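Local atomic coordinates of enolase from the environmental genome shotgun sequencing of the Sargasso Sea (PDB entry 2QGY), a protein that is of unknown function but, as a magnesium-binding member of the enolase superfamily, probably acts on a carboxylate substrate. Residues 186-189 and 190-193; 208-211 and 212-216. All coordinates share one frame; numbering follows the deposited sequence. Where two conformers were deposited one is given.

Interaction 1: residues 186-189 and 190-193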
ATOM      1  N   LYS A 186     -29.907 -14.807  18.006  1.00 32.14           N
ATOM      2  CA  LYS A 186     -29.810 -14.374  19.405  1.00 32.02           C
ATOM      3  C   LYS A 186     -29.556 -12.873  19.537  1.00 31.64           C
ATOM      4  O   LYS A 186     -30.144 -12.209  20.393  1.00 31.28           O
ATOM      5  CB  LYS A 186     -28.734 -15.187  20.132  1.00 32.39           C
ATOM      6  CG  LYS A 186     -29.117 -16.668  20.251  1.00 34.88           C
ATOM      7  CD  LYS A 186     -27.907 -17.611  20.292  1.00 38.03           C
ATOM      8  CE  LYS A 186     -27.632 -18.169  21.683  1.00 39.72           C
ATOM      9  NZ  LYS A 186     -26.853 -19.427  21.570  1.00 43.32           N
ATOM     10  N   VAL A 187     -28.706 -12.318  18.669  1.00 30.99           N
ATOM     11  CA  VAL A 187     -28.460 -10.882  18.710  1.00 30.81           C
ATOM     12  C   VAL A 187     -29.737 -10.089  18.416  1.00 31.28           C
ATOM     13  O   VAL A 187     -30.075  -9.145  19.127  1.00 31.49           O
ATOM     14  CB  VAL A 187     -27.329 -10.444  17.723  1.00 30.43           C
ATOM     15  CG1 VAL A 187     -27.284  -8.942  17.622  1.00 29.75           C
ATOM     16  CG2 VAL A 187     -25.980 -11.002  18.169  1.00 29.61           C
ATOM     17  N   ARG A 188     -30.435 -10.476  17.359  1.00 32.35           N
ATOM     18  CA  ARG A 188     -31.687  -9.827  16.962  1.00 33.25           C
ATOM     19  C   ARG A 188     -32.740  -9.894  18.094  1.00 34.17           C
ATOM     20  O   ARG A 188     -33.532  -8.967  18.280  1.00 34.98           O
ATOM     21  CB  ARG A 188     -32.176 -10.431  15.627  1.00 33.35           C
ATOM     22  CG  ARG A 188     -33.334  -9.707  14.932  1.00 33.03           C
ATOM     23  CD  ARG A 188     -33.143  -8.215  14.886  1.00 30.83           C
ATOM     24  NE  ARG A 188     -32.637  -7.745  13.603  1.00 29.13           N
ATOM     25  CZ  ARG A 188     -32.238  -6.500  13.371  1.00 28.81           C
ATOM     26  NH1 ARG A 188     -32.252  -5.588  14.350  1.00 27.65           N
ATOM     27  NH2 ARG A 188     -31.796  -6.173  12.167  1.00 26.26           N
ATOM     28  N   GLU A 189     -32.688 -10.952  18.895  1.00 34.69           N
ATOM     29  CA  GLU A 189     -33.593 -11.102  20.037  1.00 35.88           C
ATOM     30  C   GLU A 189     -33.286 -10.131  21.168  1.00 35.16           C
ATOM     31  O   GLU A 189     -34.188  -9.653  21.853  1.00 35.37           O
ATOM     32  CB  GLU A 189     -33.544 -12.528  20.570  1.00 36.50           C
ATOM     33  CG  GLU A 189     -34.766 -12.874  21.381  1.00 40.33           C
ATOM     34  CD  GLU A 189     -34.435 -13.549  22.689  1.00 44.55           C
ATOM     35  OE1 GLU A 189     -33.594 -14.481  22.683  1.00 45.86           O
ATOM     36  OE2 GLU A 189     -35.029 -13.144  23.719  1.00 47.05           O
ATOM     37  N   ILE A 190     -32.003  -9.857  21.366  1.00 34.10           N
ATOM     38  CA  ILE A 190     -31.547  -8.915  22.371  1.00 33.35           C
ATOM     39  C   ILE A 190     -31.881  -7.478  21.992  1.00 32.70           C
ATOM     40  O   ILE A 190     -32.331  -6.698  22.836  1.00 31.82           O
ATOM     41  CB  ILE A 190     -30.008  -9.045  22.580  1.00 33.37           C
ATOM     42  CG1 ILE A 190     -29.655 -10.451  23.084  1.00 34.26           C
ATOM     43  CG2 ILE A 190     -29.489  -7.954  23.509  1.00 33.24           C
ATOM     44  CD1 ILE A 190     -28.168 -10.716  23.206  1.00 34.04           C
ATOM     45  N   VAL A 191     -31.673  -7.139  20.717  1.00 31.76           N
ATOM     46  CA  VAL A 191     -31.725  -5.749  20.269  1.00 31.89           C
ATOM     47  C   VAL A 191     -33.089  -5.371  19.681  1.00 31.77           C
ATOM     48  O   VAL A 191     -33.425  -4.192  19.587  1.00 31.28           O
ATOM     49  CB  VAL A 191     -30.543  -5.400  19.270  1.00 31.44           C
ATOM     50  CG1 VAL A 191     -29.188  -5.782  19.882  1.00 31.35           C
ATOM     51  CG2 VAL A 191     -30.722  -6.069  17.907  1.00 31.62           C
ATOM     52  N   GLY A 192     -33.874  -6.375  19.303  1.00 32.10           N
ATOM     53  CA  GLY A 192     -35.193  -6.119  18.755  1.00 33.07           C
ATOM     54  C   GLY A 192     -35.124  -5.922  17.258  1.00 33.78           C
ATOM     55  O   GLY A 192     -34.038  -5.921  16.677  1.00 33.53           O
ATOM     56  N   ASP A 193     -36.279  -5.736  16.628  1.00 34.24           N
ATOM     57  CA  ASP A 193     -36.337  -5.697  15.168  1.00 34.87           C
ATOM     58  C   ASP A 193     -36.025  -4.334  14.552  1.00 34.25           C
ATOM     59  O   ASP A 193     -35.792  -4.247  13.345  1.00 34.49           O
ATOM     60  CB  ASP A 193     -37.700  -6.200  14.654  1.00 35.72           C
ATOM     61  CG  ASP A 193     -37.900  -7.674  14.889  1.00 38.19           C
ATOM     62  OD1 ASP A 193     -36.987  -8.470  14.593  1.00 41.92           O
ATOM     63  OD2 ASP A 193     -38.990  -8.044  15.368  1.00 42.32           O
TER
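The guanidinium of R188 meets G192 O at its edge and D193 O over one face, where the oxygen sits 3.9 Å above the plane, nearer the border of the group than its middle. V191 CG2 approaches the same group obliquely, 3.9 Å from R188 NH1. The edge contact is a hydrogen bond: R188 NH1 donates to G192 O at 3.0 Å. The nitrogen lies in the carbonyl plane of G192, while the oxygen is 19° out of the guanidinium plane. R188 reaches it because CG stands anti to the backbone N (chi1 -169°) and the chain then bends at chi2 and chi3. The D193 side chain crosses that of R188 at about a right angle, with OD1 near CG and CD. D193 OD1 is 4.5 Å from R188 NE, but no N-H points at it, so only charge attraction is likely. NH1 also bonds to L195 O and NH2 to F220 O, which fixes the rotation of the group.

The backbone ends its helical run here. V191 N bonds to V187 O at 3.0 Å, and G192 N to R188 O at 2.8 Å. G192 then leaves helical angles with phi 88°. R188 thus binds through both its carbonyl and its side chain to G192. V187 packs on L197 and I170, and V191 on I168. This is a helix C-terminus with a positive-phi glycine, in a beta-alpha-beta unit of the enolase-superfamily barrel domain.

Interaction 2: residues 208-211 and 212-216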
ATOM      1  N   ASP A 208     -18.297 -19.778  -1.149  1.00 33.77           N
ATOM      2  CA  ASP A 208     -19.470 -20.628  -0.927  1.00 34.85           C
ATOM      3  C   ASP A 208     -20.078 -20.491   0.473  1.00 33.65           C
ATOM      4  O   ASP A 208     -21.292 -20.324   0.579  1.00 34.61           O
ATOM      5  CB  ASP A 208     -19.185 -22.076  -1.331  1.00 35.56           C
ATOM      6  CG  ASP A 208     -19.203 -22.265  -2.856  1.00 38.47           C
ATOM      7  OD1 ASP A 208     -19.721 -21.375  -3.582  1.00 41.15           O
ATOM      8  OD2 ASP A 208     -18.697 -23.308  -3.328  1.00 42.35           O
ATOM      9  N   GLN A 209     -19.255 -20.495   1.524  1.00 33.17           N
ATOM     10  CA  GLN A 209     -19.746 -20.197   2.894  1.00 32.81           C
ATOM     11  C   GLN A 209     -20.449 -18.847   2.949  1.00 30.98           C
ATOM     12  O   GLN A 209     -21.551 -18.728   3.491  1.00 30.42           O
ATOM     13  CB  GLN A 209     -18.630 -20.209   3.945  1.00 33.35           C
ATOM     14  CG  GLN A 209     -17.647 -21.379   3.862  1.00 37.89           C
ATOM     15  CD  GLN A 209     -18.200 -22.679   4.402  1.00 43.16           C
ATOM     16  OE1 GLN A 209     -19.178 -22.692   5.161  1.00 46.65           O
ATOM     17  NE2 GLN A 209     -17.568 -23.788   4.023  1.00 45.15           N
ATOM     18  N   THR A 210     -19.820 -17.836   2.346  1.00 28.92           N
ATOM     19  CA  THR A 210     -20.378 -16.488   2.296  1.00 27.04           C
ATOM     20  C   THR A 210     -21.749 -16.444   1.662  1.00 26.50           C
ATOM     21  O   THR A 210     -22.679 -15.874   2.225  1.00 25.59           O
ATOM     22  CB  THR A 210     -19.422 -15.545   1.543  1.00 27.07           C
ATOM     23  OG1 THR A 210     -18.162 -15.578   2.211  1.00 27.33           O
ATOM     24  CG2 THR A 210     -19.943 -14.129   1.514  1.00 25.25           C
ATOM     25  N   LYS A 211     -21.871 -17.052   0.486  1.00 26.48           N
ATOM     26  CA  LYS A 211     -23.145 -17.116  -0.206  1.00 26.93           C
ATOM     27  C   LYS A 211     -24.213 -17.847   0.609  1.00 26.93           C
ATOM     28  O   LYS A 211     -25.330 -17.348   0.720  1.00 26.28           O
ATOM     29  CB  LYS A 211     -22.965 -17.731  -1.590  1.00 27.97           C
ATOM     30  CG  LYS A 211     -22.336 -16.792  -2.602  1.00 28.54           C
ATOM     31  CD  LYS A 211     -21.941 -17.590  -3.831  1.00 32.67           C
ATOM     32  CE  LYS A 211     -21.544 -16.692  -4.978  1.00 34.89           C
ATOM     33  NZ  LYS A 211     -20.946 -17.520  -6.070  1.00 36.18           N
ATOM     34  N   SER A 212     -23.859 -18.993   1.205  1.00 27.07           N
ATOM     35  CA  SER A 212     -24.810 -19.744   2.016  0.50 27.19           C
ATOM     36  C   SER A 212     -25.249 -18.923   3.233  1.00 26.90           C
ATOM     37  O   SER A 212     -26.442 -18.860   3.546  1.00 27.28           O
ATOM     38  CB  SER A 212     -24.226 -21.100   2.418  0.50 27.49           C
ATOM     39  OG  SER A 212     -23.638 -21.749   1.296  0.50 27.63           O
ATOM     40  N   PHE A 213     -24.290 -18.262   3.887  1.00 25.38           N
ATOM     41  CA  PHE A 213     -24.608 -17.391   5.020  1.00 24.52           C
ATOM     42  C   PHE A 213     -25.577 -16.283   4.612  1.00 23.47           C
ATOM     43  O   PHE A 213     -26.610 -16.076   5.246  1.00 23.70           O
ATOM     44  CB  PHE A 213     -23.336 -16.785   5.653  1.00 24.33           C
ATOM     45  CG  PHE A 213     -23.618 -15.854   6.797  1.00 24.03           C
ATOM     46  CD1 PHE A 213     -23.907 -16.355   8.066  1.00 25.21           C
ATOM     47  CD2 PHE A 213     -23.605 -14.471   6.610  1.00 24.70           C
ATOM     48  CE1 PHE A 213     -24.176 -15.509   9.132  1.00 23.72           C
ATOM     49  CE2 PHE A 213     -23.881 -13.597   7.666  1.00 22.00           C
ATOM     50  CZ  PHE A 213     -24.152 -14.114   8.949  1.00 24.85           C
ATOM     51  N   LEU A 214     -25.243 -15.570   3.541  1.00 23.97           N
ATOM     52  CA  LEU A 214     -26.061 -14.440   3.108  1.00 24.32           C
ATOM     53  C   LEU A 214     -27.483 -14.864   2.714  1.00 25.58           C
ATOM     54  O   LEU A 214     -28.434 -14.101   2.886  1.00 25.25           O
ATOM     55  CB  LEU A 214     -25.383 -13.706   1.953  1.00 24.19           C
ATOM     56  CG  LEU A 214     -24.117 -12.938   2.375  1.00 23.26           C
ATOM     57  CD1 LEU A 214     -23.476 -12.305   1.151  1.00 22.98           C
ATOM     58  CD2 LEU A 214     -24.447 -11.893   3.450  1.00 22.50           C
ATOM     59  N   LYS A 215     -27.611 -16.088   2.210  1.00 26.52           N
ATOM     60  CA  LYS A 215     -28.923 -16.634   1.852  1.00 28.45           C
ATOM     61  C   LYS A 215     -29.769 -16.888   3.112  1.00 28.60           C
ATOM     62  O   LYS A 215     -30.977 -16.629   3.132  1.00 29.53           O
ATOM     63  CB  LYS A 215     -28.736 -17.914   1.045  1.00 28.95           C
ATOM     64  CG  LYS A 215     -29.971 -18.364   0.285  1.00 34.06           C
ATOM     65  CD  LYS A 215     -29.586 -19.418  -0.769  1.00 37.67           C
ATOM     66  CE  LYS A 215     -30.636 -19.494  -1.886  1.00 40.88           C
ATOM     67  NZ  LYS A 215     -30.170 -20.300  -3.070  1.00 43.04           N
ATOM     68  N   GLU A 216     -29.129 -17.348   4.177  1.00 28.56           N
ATOM     69  CA  GLU A 216     -29.840 -17.646   5.420  1.00 29.55           C
ATOM     70  C   GLU A 216     -30.024 -16.427   6.330  1.00 29.22           C
ATOM     71  O   GLU A 216     -30.902 -16.420   7.198  1.00 28.74           O
ATOM     72  CB  GLU A 216     -29.133 -18.774   6.179  1.00 29.65           C
ATOM     73  CG  GLU A 216     -28.946 -20.050   5.357  1.00 33.47           C
ATOM     74  CD  GLU A 216     -30.266 -20.714   4.985  1.00 36.72           C
ATOM     75  OE1 GLU A 216     -31.212 -20.636   5.805  1.00 38.33           O
ATOM     76  OE2 GLU A 216     -30.353 -21.306   3.873  1.00 39.52           O
TER
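S212, in the conformer described here, turns OG beside its own backbone N (chi1 -47°), which swings the hydroxyl back over the preceding turn to D208 O. In this conformer S212 OG donates to D208 O at 2.8 Å, from above the carbonyl plane, 38° out of it. A second conformer was modelled, so this bond is doubtful as a constant feature. The backbone bond is firm: S212 N donates to D208 O at 3.0 Å, and its N-H points almost straight at it (166°). With OG placed so, two donors of one residue grip one carbonyl.

On the buried side, T210 CG2 stands anti to its backbone N, and L214 lies alongside, pointing the same way. The methyls T210 CG2 and L214 CD1 meet at 4.0 Å. L214 CG also packs on T210 O at 3.3 Å. F213 sends its ring away from the turn before it, to S180, I181 and V184 of helix 177-191. The extended chain of K211 carries NZ to a salt bridge with E239 of helix 234-243.

F213 N bonds to Q209 O at 2.8 Å, within the regular i to i+4 pattern. A serine hydroxyl bonded to the carbonyl four residues back is common in alpha helices. Here it lies on an outer helix of the beta/alpha barrel.

Overall arrangement
Both interactions are local, and neither closes a long loop. From the N terminus, the chain leaves strand 168-170 and enters helix 177-191, where interaction 1 lies at the C-terminal end. Strand 197-200 follows and ends at D200, a magnesium ligand. Helix 207-217 then carries interaction 2, and strand 224-226 brings in the next ligand, E226. The two contacts are in series; they neither nest nor cross. The centres of interactions 1 and 2 are about 20 Å apart, and the nearest atoms of interactions 1 and 2 about 10 Å apart. They belong to successive beta-alpha-beta units that share strand 197-200. Helix 207-217 packs beside helix 177-191, with E216 on I181.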